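PDB 6GKE: fucose-specific lectin from Aleuria aurantia, which binds L-fucose, with its strongest preference for alpha-1,6-linked core fucose on glycoproteins, and forms homodimers. Local coordinates for residues Phe204-Ser209 with Val227-Gly232; Thr185-Arg190 with Ala208-Ser213; Glu235-Ala240 with Pro248-Asp253; Arg179-Ala184 with Ile214-Trp219. The protein carries 1 engineered substitution. One frame throughout, in Å; residues are numbered along the deposited sequence. Where two conformers were deposited one is given.

Interaction 1 (Phe204-Ser209 with Val227-Gly232); sequences FSASAS and VYWQKG
Trp-229 points its indole at a row of three side chains, Phe-204, Ala-206 and Ala-208. Trp-229 and Phe-204 come from opposite directions, and the CZ end of the Phe-204 ring meets the six-membered ring of the indole. CZ of Phe-204 lies 4.0 Å from CZ3 of Trp-229, and the indole carbon sits at the edge of the phenyl ring, near its plane. CB of Ala-206 touches the next corner of the indole, 3.7 Å from CH2 of Trp-229. CB of Ala-208 rests on the pyrrole end, 3.6 Å from NE1 of Trp-229. The indole is carried by a chi1 of 60°, which sets CG of Trp-229 between the backbone N and the carbonyl carbon. Phe-204 has CG anti to its own N (chi1 175°), and this sends the phenyl ring toward the indole.

The two segments belong to adjacent blades of the six-bladed beta-propeller. Segment 204-209 runs along the outermost strand of one blade and into the linker. Segment 227-232 runs along the second strand of the next blade. The packing therefore fills the space between two sheets, without a direct hydrogen bond between the two segments. A water makes the polar link. The water oxygen accepts from NE1 of Trp-229 at 2.9 Å, lying in the indole plane. The same water oxygen donates to O of Ser-207 at 2.8 Å.

At the exposed end, CB of Ser-209 meets CD of the extended Lys-231 chain at 3.9 Å. The ring of Tyr-237 also meets the indole of Trp-229, the two planes nearly parallel. Phe-204 also lines a fucose pocket, where its ring meets that of Trp-245.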
# COMPACT_ATOMS: atom_id res chain seq x y z
N PHE A 204 -18.59 -18.13 -23.46
CA PHE A 204 -18.67 -17.60 -22.10
C PHE A 204 -18.73 -16.07 -22.11
O PHE A 204 -17.94 -15.42 -22.77
CB PHE A 204 -17.44 -18.00 -21.28
CG PHE A 204 -17.45 -17.37 -19.91
CD1 PHE A 204 -18.39 -17.76 -18.97
CD2 PHE A 204 -16.56 -16.35 -19.57
CE1 PHE A 204 -18.43 -17.18 -17.72
CE2 PHE A 204 -16.61 -15.77 -18.32
CZ PHE A 204 -17.53 -16.18 -17.39
N SER A 205 -19.63 -15.50 -21.29
CA SER A 205 -19.56 -14.09 -20.97
C SER A 205 -20.21 -13.85 -19.60
O SER A 205 -21.09 -14.59 -19.18
CB SER A 205 -20.18 -13.22 -22.03
OG SER A 205 -21.58 -13.37 -22.08
N ALA A 206 -19.75 -12.80 -18.92
CA ALA A 206 -20.30 -12.44 -17.62
C ALA A 206 -20.03 -10.96 -17.34
O ALA A 206 -18.91 -10.49 -17.48
CB ALA A 206 -19.68 -13.28 -16.54
N SER A 207 -21.06 -10.25 -16.88
CA SER A 207 -20.91 -8.88 -16.40
C SER A 207 -20.03 -8.86 -15.15
O SER A 207 -20.17 -9.71 -14.27
CB SER A 207 -22.24 -8.25 -16.12
OG SER A 207 -22.99 -8.08 -17.32
N ALA A 208 -19.14 -7.87 -15.07
CA ALA A 208 -18.28 -7.70 -13.91
C ALA A 208 -17.98 -6.21 -13.72
O ALA A 208 -18.07 -5.42 -14.66
CB ALA A 208 -17.00 -8.48 -14.07
N SER A 209 -17.63 -5.85 -12.48
CA SER A 209 -17.17 -4.50 -12.18
C SER A 209 -16.05 -4.11 -13.14
O SER A 209 -15.19 -4.92 -13.46
CB SER A 209 -16.69 -4.40 -10.75
OG SER A 209 -17.72 -4.70 -9.82
N VAL A 227 -13.17 -19.77 -13.87
CA VAL A 227 -12.74 -18.41 -14.13
C VAL A 227 -13.06 -17.59 -12.88
O VAL A 227 -14.19 -17.62 -12.39
CB VAL A 227 -13.43 -17.82 -15.38
CG1 VAL A 227 -12.96 -16.41 -15.68
CG2 VAL A 227 -13.23 -18.71 -16.59
N TYR A 228 -12.04 -16.88 -12.37
CA TYR A 228 -12.14 -16.08 -11.17
C TYR A 228 -12.01 -14.60 -11.53
O TYR A 228 -11.20 -14.24 -12.38
CB TYR A 228 -11.04 -16.44 -10.16
CG TYR A 228 -11.16 -17.87 -9.72
CD1 TYR A 228 -12.13 -18.24 -8.80
CD2 TYR A 228 -10.39 -18.87 -10.28
CE1 TYR A 228 -12.33 -19.56 -8.45
CE2 TYR A 228 -10.57 -20.19 -9.94
CZ TYR A 228 -11.55 -20.55 -9.03
OH TYR A 228 -11.76 -21.87 -8.73
N TRP A 229 -12.77 -13.76 -10.84
CA TRP A 229 -12.52 -12.33 -10.95
C TRP A 229 -12.84 -11.64 -9.62
O TRP A 229 -13.69 -12.08 -8.86
CB TRP A 229 -13.27 -11.68 -12.11
CG TRP A 229 -14.77 -11.78 -12.09
CD1 TRP A 229 -15.67 -10.91 -11.57
CD2 TRP A 229 -15.53 -12.81 -12.74
NE1 TRP A 229 -16.94 -11.34 -11.82
CE2 TRP A 229 -16.89 -12.51 -12.54
CE3 TRP A 229 -15.19 -13.97 -13.44
CZ2 TRP A 229 -17.91 -13.31 -13.05
CZ3 TRP A 229 -16.20 -14.76 -13.94
CH2 TRP A 229 -17.54 -14.44 -13.74
N GLN A 230 -12.13 -10.54 -9.39
CA GLN A 230 -12.30 -9.80 -8.16
C GLN A 230 -11.83 -8.36 -8.37
O GLN A 230 -10.72 -8.12 -8.85
CB GLN A 230 -11.48 -10.44 -7.03
CG GLN A 230 -11.70 -9.83 -5.66
CD GLN A 230 -10.77 -10.46 -4.65
OE1 GLN A 230 -11.06 -11.52 -4.10
NE2 GLN A 230 -9.63 -9.83 -4.44
N LYS A 231 -12.67 -7.42 -7.94
CA LYS A 231 -12.27 -6.05 -7.73
C LYS A 231 -11.86 -5.90 -6.27
O LYS A 231 -12.52 -6.43 -5.38
CB LYS A 231 -13.42 -5.09 -8.07
CG LYS A 231 -13.14 -3.64 -7.74
CD LYS A 231 -14.19 -2.69 -8.24
CE LYS A 231 -13.95 -1.28 -7.76
NZ LYS A 231 -15.04 -0.37 -8.17
N GLY A 232 -10.78 -5.16 -6.00
CA GLY A 232 -10.32 -5.02 -4.64
C GLY A 232 -11.42 -4.47 -3.75
O GLY A 232 -12.12 -3.52 -4.12
O HOH W 1 -19.61 -10.14 -11.52

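Interaction 2 (Thr185-Arg190 with Ala208-Ser213); sequences TDNKIR and ASAGVS
Ile-189 reaches two apolar partners with one methyl, in the conformer given, one of two deposited. In it, CD1 of Ile-189 lies 3.8 Å from CB of Ala-208 and 3.8 Å from CG2 of Val-212. With CG1 beside the backbone N (chi1 -41°), the CD1 branch of this conformer turns toward the other segment. The Ile-189 and Val-212 side chains cross obliquely. Nearby, the amide of Asn-187 rests against Ala-210, with OD1 of Asn-187 3.5 Å from CB of Ala-210. One backbone bond joins the segments: N of Ala-208 gives a weak hydrogen bond to O of Asn-187 at 3.3 Å.

The contact lies where one propeller blade hands over to the next. Segment 185-190 holds the turn into the third strand of its blade. Segment 208-213 is the linker from that blade's outermost strand to the first strand of the following blade. The linker bends in a type II beta turn from Ser-209 to Val-212, with Gly-211 at positive phi.

Further out, Asp-186 braces the turn of segment 185-190. Its OD2 takes NH2 of Arg-190 in a salt bridge at 2.9 Å, through the syn lone pair and within the guanidinium plane. Gln-183 ties both sides together. Its NE2 donates to O of Asn-187 and O of Ser-209, and its OE1 accepts from N of Gly-211.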
# COMPACT_ATOMS: atom_id res chain seq x y z
N THR A 185 -14.76 -3.95 -23.66
CA THR A 185 -15.07 -2.55 -23.43
C THR A 185 -16.49 -2.35 -22.88
O THR A 185 -16.77 -1.28 -22.37
CB THR A 185 -14.86 -1.73 -24.71
OG1 THR A 185 -15.57 -2.34 -25.79
CG2 THR A 185 -13.40 -1.58 -25.07
N ASP A 186 -17.38 -3.35 -22.98
CA ASP A 186 -18.73 -3.30 -22.38
C ASP A 186 -18.72 -3.82 -20.93
O ASP A 186 -19.78 -4.04 -20.36
CB ASP A 186 -19.74 -4.07 -23.23
CG ASP A 186 -19.40 -5.53 -23.48
OD1 ASP A 186 -18.25 -5.94 -23.18
OD2 ASP A 186 -20.29 -6.25 -23.97
N ASN A 187 -17.52 -4.03 -20.36
CA ASN A 187 -17.28 -4.55 -18.99
C ASN A 187 -17.68 -6.02 -18.83
O ASN A 187 -17.62 -6.55 -17.72
CB ASN A 187 -17.95 -3.69 -17.91
CG ASN A 187 -17.25 -2.36 -17.73
OD1 ASN A 187 -16.04 -2.27 -17.85
ND2 ASN A 187 -18.01 -1.33 -17.42
N LYS A 188 -18.02 -6.70 -19.93
CA LYS A 188 -18.25 -8.12 -19.85
C LYS A 188 -16.92 -8.86 -19.94
O LYS A 188 -16.07 -8.54 -20.78
CB LYS A 188 -19.14 -8.59 -21.01
CG LYS A 188 -20.56 -8.07 -20.97
CD LYS A 188 -21.54 -9.01 -20.32
CE LYS A 188 -22.98 -8.55 -20.47
NZ LYS A 188 -23.15 -7.12 -20.14
N ILE A 189 -16.77 -9.88 -19.10
CA ILE A 189 -15.73 -10.89 -19.27
C ILE A 189 -16.10 -11.68 -20.53
O ILE A 189 -17.24 -12.12 -20.65
CB ILE A 189 -15.60 -11.85 -18.07
CG1 ILE A 189 -15.70 -11.15 -16.71
CG2 ILE A 189 -14.30 -12.64 -18.18
CD1 ILE A 189 -14.58 -10.18 -16.46
N ARG A 190 -15.14 -11.84 -21.43
CA ARG A 190 -15.31 -12.59 -22.67
C ARG A 190 -14.21 -13.64 -22.76
O ARG A 190 -13.27 -13.65 -21.96
CB ARG A 190 -15.25 -11.65 -23.87
CG ARG A 190 -16.31 -10.56 -23.89
CD ARG A 190 -17.68 -11.08 -24.23
NE ARG A 190 -18.61 -9.97 -24.41
CZ ARG A 190 -19.89 -10.11 -24.74
NH1 ARG A 190 -20.39 -11.31 -24.98
NH2 ARG A 190 -20.66 -9.04 -24.81
N ALA A 208 -19.14 -7.87 -15.07
CA ALA A 208 -18.28 -7.70 -13.91
C ALA A 208 -17.98 -6.21 -13.72
O ALA A 208 -18.07 -5.42 -14.66
CB ALA A 208 -17.00 -8.48 -14.07
N SER A 209 -17.63 -5.85 -12.48
CA SER A 209 -17.17 -4.50 -12.18
C SER A 209 -16.05 -4.11 -13.14
O SER A 209 -15.19 -4.92 -13.46
CB SER A 209 -16.69 -4.40 -10.75
OG SER A 209 -17.72 -4.70 -9.82
N ALA A 210 -16.02 -2.84 -13.56
CA ALA A 210 -14.93 -2.37 -14.40
C ALA A 210 -13.59 -2.58 -13.68
O ALA A 210 -13.42 -2.17 -12.54
CB ALA A 210 -15.13 -0.91 -14.73
N GLY A 211 -12.63 -3.20 -14.38
CA GLY A 211 -11.25 -3.30 -13.92
C GLY A 211 -10.98 -4.48 -12.99
O GLY A 211 -9.97 -4.47 -12.30
N VAL A 212 -11.83 -5.51 -12.98
CA VAL A 212 -11.57 -6.69 -12.15
C VAL A 212 -10.25 -7.36 -12.55
O VAL A 212 -9.86 -7.43 -13.72
CB VAL A 212 -12.71 -7.71 -12.22
CG1 VAL A 212 -13.93 -7.23 -11.45
CG2 VAL A 212 -13.08 -8.10 -13.65
N SER A 213 -9.60 -7.94 -11.54
CA SER A 213 -8.47 -8.84 -11.72
C SER A 213 -9.02 -10.24 -12.04
O SER A 213 -9.92 -10.69 -11.35
CB SER A 213 -7.61 -8.82 -10.47
OG SER A 213 -6.49 -9.67 -10.58

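Interaction 3 (Glu235-Ala240 with Pro248-Asp253); sequences ELYEAA and PGQIKD. With FUC (alpha-L-fucopyranose), chain G.
Chi1 is -73° in Tyr-237 and -68° in Gln-250, which puts CG beside the backbone N in both. The two side chains then lie side by side and point the same way. CG of Gln-250 sits over one face of the Tyr-237 ring, 3.9 Å from its centroid, in a CH-pi contact. Beyond CG the Gln-250 chain is extended, and its amide stands nearly perpendicular to the ring (85°). NE2 of Gln-250 donates to OH of Tyr-237 at 2.9 Å, with the oxygen in the amide plane. OE1 of Gln-250 accepts from NZ of Lys-252 at 2.8 Å, so both ends of the amide are used.

On the other face of the sheet, CD1 of Ile-251 packs against CD2 of Leu-236 at 3.8 Å and against CB of Glu-238. The extended chain of Glu-238 carries its carboxylate to fucose. The sugar O3 donates to OE1 of Glu-238 at 2.6 Å, and O4 donates to OE2. Arg-226 and Trp-298 also bond this sugar.

Glu-238 and Gly-249 form a hydrogen-bonded antiparallel pair. Past it, one water bridges OE1 of Glu-235, N of Leu-236 and O of Ile-251. The second carboxylate oxygen of Glu-235 takes N of Thr-258.

This hairpin is the outer half of one propeller blade. Strand 224-230 flanks it within the sheet, and Trp-290 and Trp-298 of the next blade pack on Ile-251.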
# COMPACT_ATOMS: atom_id res chain seq x y z
N GLU A 235 -16.22 -8.91 -3.29
CA GLU A 235 -16.08 -10.35 -3.14
C GLU A 235 -15.55 -10.97 -4.44
O GLU A 235 -15.76 -10.47 -5.54
CB GLU A 235 -17.41 -11.01 -2.76
CG GLU A 235 -18.06 -10.48 -1.50
CD GLU A 235 -17.36 -10.73 -0.17
OE1 GLU A 235 -16.24 -11.29 -0.16
OE2 GLU A 235 -17.95 -10.34 0.86
N LEU A 236 -14.85 -12.10 -4.26
CA LEU A 236 -14.39 -12.96 -5.33
C LEU A 236 -15.58 -13.63 -6.02
O LEU A 236 -16.50 -14.11 -5.35
CB LEU A 236 -13.47 -14.01 -4.71
CG LEU A 236 -12.89 -15.07 -5.66
CD1 LEU A 236 -12.02 -14.44 -6.73
CD2 LEU A 236 -12.11 -16.11 -4.87
N TYR A 237 -15.53 -13.69 -7.36
CA TYR A 237 -16.49 -14.42 -8.17
C TYR A 237 -15.82 -15.61 -8.85
O TYR A 237 -14.64 -15.52 -9.24
CB TYR A 237 -17.09 -13.53 -9.27
CG TYR A 237 -18.06 -12.50 -8.75
CD1 TYR A 237 -17.60 -11.34 -8.15
CD2 TYR A 237 -19.43 -12.69 -8.83
CE1 TYR A 237 -18.47 -10.39 -7.65
CE2 TYR A 237 -20.31 -11.74 -8.34
CZ TYR A 237 -19.83 -10.59 -7.75
OH TYR A 237 -20.70 -9.66 -7.26
N GLU A 238 -16.60 -16.67 -9.05
CA GLU A 238 -16.18 -17.82 -9.84
C GLU A 238 -17.29 -18.17 -10.84
O GLU A 238 -18.46 -18.29 -10.45
CB GLU A 238 -15.94 -19.04 -8.95
CG GLU A 238 -15.46 -20.27 -9.71
CD GLU A 238 -15.56 -21.54 -8.88
OE1 GLU A 238 -16.70 -21.97 -8.62
OE2 GLU A 238 -14.50 -22.10 -8.50
N ALA A 239 -16.90 -18.38 -12.10
CA ALA A 239 -17.73 -19.03 -13.10
C ALA A 239 -17.16 -20.43 -13.34
O ALA A 239 -15.95 -20.58 -13.47
CB ALA A 239 -17.77 -18.25 -14.38
N ALA A 240 -18.04 -21.43 -13.41
CA ALA A 240 -17.61 -22.82 -13.55
C ALA A 240 -18.20 -23.44 -14.81
O ALA A 240 -19.41 -23.35 -15.05
CB ALA A 240 -18.02 -23.62 -12.34
N PRO A 248 -22.36 -17.24 -12.49
CA PRO A 248 -21.26 -16.96 -11.58
C PRO A 248 -21.77 -16.78 -10.14
O PRO A 248 -22.87 -16.26 -9.94
CB PRO A 248 -20.65 -15.66 -12.13
CG PRO A 248 -21.02 -15.69 -13.59
CD PRO A 248 -22.41 -16.30 -13.62
N GLY A 249 -20.96 -17.20 -9.18
CA GLY A 249 -21.28 -17.06 -7.78
C GLY A 249 -20.11 -16.49 -7.00
O GLY A 249 -18.96 -16.66 -7.37
N GLN A 250 -20.44 -15.81 -5.90
CA GLN A 250 -19.44 -15.26 -5.00
C GLN A 250 -18.87 -16.36 -4.11
O GLN A 250 -19.58 -17.25 -3.65
CB GLN A 250 -20.03 -14.15 -4.13
CG GLN A 250 -20.41 -12.90 -4.91
CD GLN A 250 -21.00 -11.83 -4.03
OE1 GLN A 250 -21.24 -12.02 -2.85
NE2 GLN A 250 -21.20 -10.65 -4.60
N ILE A 251 -17.55 -16.27 -3.89
CA ILE A 251 -16.84 -17.04 -2.89
C ILE A 251 -16.58 -16.08 -1.74
O ILE A 251 -15.83 -15.12 -1.91
CB ILE A 251 -15.53 -17.60 -3.47
CG1 ILE A 251 -15.82 -18.64 -4.56
CG2 ILE A 251 -14.65 -18.16 -2.36
CD1 ILE A 251 -14.61 -18.98 -5.40
N LYS A 252 -17.23 -16.31 -0.60
CA LYS A 252 -17.19 -15.33 0.46
C LYS A 252 -17.42 -16.01 1.81
O LYS A 252 -17.87 -17.15 1.90
CB LYS A 252 -18.21 -14.22 0.22
CG LYS A 252 -19.67 -14.65 0.21
CD LYS A 252 -20.57 -13.50 -0.16
CE LYS A 252 -22.04 -13.84 -0.21
NZ LYS A 252 -22.84 -12.67 -0.64
N ASP A 253 -17.08 -15.24 2.85
CA ASP A 253 -17.15 -15.62 4.24
C ASP A 253 -17.92 -14.51 4.95
O ASP A 253 -17.46 -13.37 4.98
CB ASP A 253 -15.73 -15.81 4.78
CG ASP A 253 -15.60 -16.10 6.26
OD1 ASP A 253 -16.60 -15.95 6.98
OD2 ASP A 253 -14.49 -16.48 6.68
C1 FUC G . -17.48 -26.89 -8.09
C2 FUC G . -17.63 -25.39 -7.83
C3 FUC G . -16.67 -24.95 -6.73
C4 FUC G . -15.24 -25.38 -7.06
C5 FUC G . -15.23 -26.88 -7.29
C6 FUC G . -13.86 -27.45 -7.64
O1 FUC G . -17.96 -27.61 -6.95
O2 FUC G . -18.99 -25.12 -7.46
O3 FUC G . -16.79 -23.54 -6.53
O4 FUC G . -14.75 -24.76 -8.25
O5 FUC G . -16.12 -27.22 -8.35
O HOH W 2 -14.46 -12.84 -1.46
O HOH W 3 -15.75 -12.83 2.17
O HOH W 4 -18.96 -11.90 2.97

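Interaction 4 (Arg179-Ala184 with Ile214-Trp219); sequences RIYYQA and IAAISW. With FUC (alpha-L-fucopyranose), chain F.
Tyr-181 lays its side chain along Ile-214 and Ala-216. With CG beside the backbone N (chi1 -59°), the Tyr-181 ring meets Ala-216, and CD2 of the ring lies 3.7 Å from CB of Ala-216. Nearer the backbone, CB of Tyr-181 is 4.2 Å from CG2 of Ile-214. Ile-214 divides its two branches. CG2 goes to Tyr-181. CG1 continues in an extended arm, and its CD1 settles on the backbone, 3.9 Å from C of Tyr-182 and 3.9 Å from N of Gln-183.

The strands run roughly antiparallel, with the axes of their short segments 7.5 Å apart at their closest. They are strand 177-183 of one blade and the first strand of the next, so side chains fill the gap between two sheets of the propeller.

Arg-179 starts toward the neighbouring strand but bends at chi2 (-65°), which leads its guanidinium away to fucose. NE of Arg-179 donates to O4 of the sugar at 2.9 Å. NH2 of Arg-179 donates to O5 of the sugar at 2.8 Å, and the bond is fairly straight at 163°. NE also makes a weak bond to O5. The same NH2 forms a salt bridge with Asp-195, which probably steadies the arginine.

The hydroxyl of Tyr-181 is hydrogen-bonded to OE2 of Glu-191, whose OE1 bonds the same fucose, as do Trp-245 and Gly-203. The apolar contact thus places a tyrosine in the second shell of the sugar site, where it probably helps to position the sugar-binding carboxylate.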
# COMPACT_ATOMS: atom_id res chain seq x y z
N ARG A 179 -7.83 -21.38 -23.66
CA ARG A 179 -8.93 -20.47 -23.37
C ARG A 179 -8.37 -19.24 -22.65
O ARG A 179 -7.66 -19.37 -21.64
CB ARG A 179 -10.01 -21.14 -22.52
CG ARG A 179 -10.70 -22.32 -23.20
CD ARG A 179 -11.52 -21.93 -24.42
NE ARG A 179 -12.23 -23.05 -25.02
CZ ARG A 179 -11.74 -23.87 -25.95
NH1 ARG A 179 -10.50 -23.74 -26.39
NH2 ARG A 179 -12.52 -24.83 -26.44
N ILE A 180 -8.70 -18.07 -23.20
CA ILE A 180 -8.22 -16.78 -22.71
C ILE A 180 -9.43 -15.95 -22.31
O ILE A 180 -10.39 -15.85 -23.08
CB ILE A 180 -7.39 -16.05 -23.78
CG1 ILE A 180 -6.35 -16.95 -24.45
CG2 ILE A 180 -6.79 -14.77 -23.20
CD1 ILE A 180 -5.33 -17.57 -23.51
N TYR A 181 -9.38 -15.37 -21.11
CA TYR A 181 -10.47 -14.60 -20.53
C TYR A 181 -9.97 -13.17 -20.29
O TYR A 181 -8.87 -12.96 -19.82
CB TYR A 181 -10.96 -15.24 -19.22
CG TYR A 181 -11.44 -16.64 -19.47
CD1 TYR A 181 -12.73 -16.89 -19.90
CD2 TYR A 181 -10.57 -17.72 -19.39
CE1 TYR A 181 -13.15 -18.17 -20.22
CE2 TYR A 181 -10.97 -19.00 -19.70
CZ TYR A 181 -12.27 -19.23 -20.13
OH TYR A 181 -12.65 -20.50 -20.47
N TYR A 182 -10.81 -12.20 -20.64
CA TYR A 182 -10.44 -10.79 -20.53
C TYR A 182 -11.72 -9.97 -20.38
O TYR A 182 -12.80 -10.49 -20.61
CB TYR A 182 -9.63 -10.37 -21.76
CG TYR A 182 -10.41 -10.48 -23.04
CD1 TYR A 182 -10.50 -11.67 -23.73
CD2 TYR A 182 -11.11 -9.39 -23.54
CE1 TYR A 182 -11.25 -11.78 -24.89
CE2 TYR A 182 -11.86 -9.48 -24.70
CZ TYR A 182 -11.93 -10.68 -25.38
OH TYR A 182 -12.68 -10.77 -26.52
N GLN A 183 -11.58 -8.69 -20.04
CA GLN A 183 -12.74 -7.84 -19.88
C GLN A 183 -12.81 -6.88 -21.07
O GLN A 183 -11.91 -6.09 -21.30
CB GLN A 183 -12.68 -7.09 -18.55
CG GLN A 183 -13.96 -6.31 -18.25
CD GLN A 183 -13.98 -5.77 -16.85
OE1 GLN A 183 -12.96 -5.32 -16.32
NE2 GLN A 183 -15.14 -5.79 -16.22
N ALA A 184 -13.90 -7.01 -21.84
CA ALA A 184 -14.11 -6.21 -23.03
C ALA A 184 -14.65 -4.83 -22.66
O ALA A 184 -14.99 -4.58 -21.50
CB ALA A 184 -15.06 -6.93 -23.96
N ILE A 214 -8.46 -10.90 -13.06
CA ILE A 214 -9.01 -12.15 -13.61
C ILE A 214 -7.95 -13.25 -13.51
O ILE A 214 -6.78 -13.01 -13.75
CB ILE A 214 -9.46 -11.94 -15.07
CG1 ILE A 214 -10.55 -10.87 -15.16
CG2 ILE A 214 -9.89 -13.25 -15.73
CD1 ILE A 214 -10.88 -10.42 -16.56
N ALA A 215 -8.40 -14.47 -13.21
CA ALA A 215 -7.54 -15.64 -13.26
C ALA A 215 -8.38 -16.81 -13.80
O ALA A 215 -9.60 -16.80 -13.70
CB ALA A 215 -6.96 -15.96 -11.90
N ALA A 216 -7.71 -17.81 -14.37
CA ALA A 216 -8.44 -18.97 -14.89
C ALA A 216 -7.58 -20.22 -14.71
O ALA A 216 -6.36 -20.17 -14.89
CB ALA A 216 -8.81 -18.79 -16.34
N ILE A 217 -8.26 -21.33 -14.40
CA ILE A 217 -7.64 -22.65 -14.27
C ILE A 217 -8.52 -23.67 -14.99
O ILE A 217 -9.69 -23.42 -15.28
CB ILE A 217 -7.45 -23.04 -12.79
CG1 ILE A 217 -8.81 -23.10 -12.07
CG2 ILE A 217 -6.48 -22.09 -12.11
CD1 ILE A 217 -8.80 -23.74 -10.71
N SER A 218 -7.97 -24.85 -15.21
CA SER A 218 -8.72 -25.93 -15.83
C SER A 218 -8.05 -27.26 -15.50
O SER A 218 -6.87 -27.30 -15.18
CB SER A 218 -8.84 -25.74 -17.32
OG SER A 218 -7.57 -25.83 -17.96
N TRP A 219 -8.83 -28.34 -15.60
CA TRP A 219 -8.30 -29.68 -15.41
C TRP A 219 -9.27 -30.68 -16.01
O TRP A 219 -10.42 -30.36 -16.33
CB TRP A 219 -8.04 -29.99 -13.93
CG TRP A 219 -9.29 -30.18 -13.12
CD1 TRP A 219 -9.88 -31.35 -12.74
CD2 TRP A 219 -10.09 -29.13 -12.55
NE1 TRP A 219 -10.99 -31.09 -11.98
CE2 TRP A 219 -11.15 -29.74 -11.85
CE3 TRP A 219 -10.01 -27.73 -12.56
CZ2 TRP A 219 -12.13 -28.99 -11.19
CZ3 TRP A 219 -10.97 -26.99 -11.90
CH2 TRP A 219 -12.01 -27.62 -11.22
C1 FUC F . -16.08 -23.78 -26.38
C2 FUC F . -16.41 -22.46 -25.69
C3 FUC F . -16.92 -22.71 -24.27
C4 FUC F . -15.89 -23.54 -23.50
C5 FUC F . -15.68 -24.86 -24.25
C6 FUC F . -14.66 -25.76 -23.57
O1 FUC F . -17.31 -24.45 -26.61
O2 FUC F . -17.37 -21.74 -26.48
O3 FUC F . -17.24 -21.48 -23.63
O4 FUC F . -14.63 -22.88 -23.43
O5 FUC F . -15.21 -24.57 -25.57

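Overall arrangement
From the N terminus, interaction 4 opens first, at 179-184 in the second strand of one propeller blade, and closes at 214-219 in the first strand of the next. Interaction 2 is nested inside that loop, joining the turn at 185-190 to the linker 208-213. Interaction 1 starts at 204-209, inside the same loop, and ends beyond it at 227-232, so interactions 1 and 4 cross. It shares Ala-208 and Ser-209 with interaction 2. Interaction 3 follows in series as a local hairpin, 235-240 with 248-253. Interactions 1, 2 and 4 tie the two blades and their linker together, whereas interaction 3 completes the outer edge of the second blade.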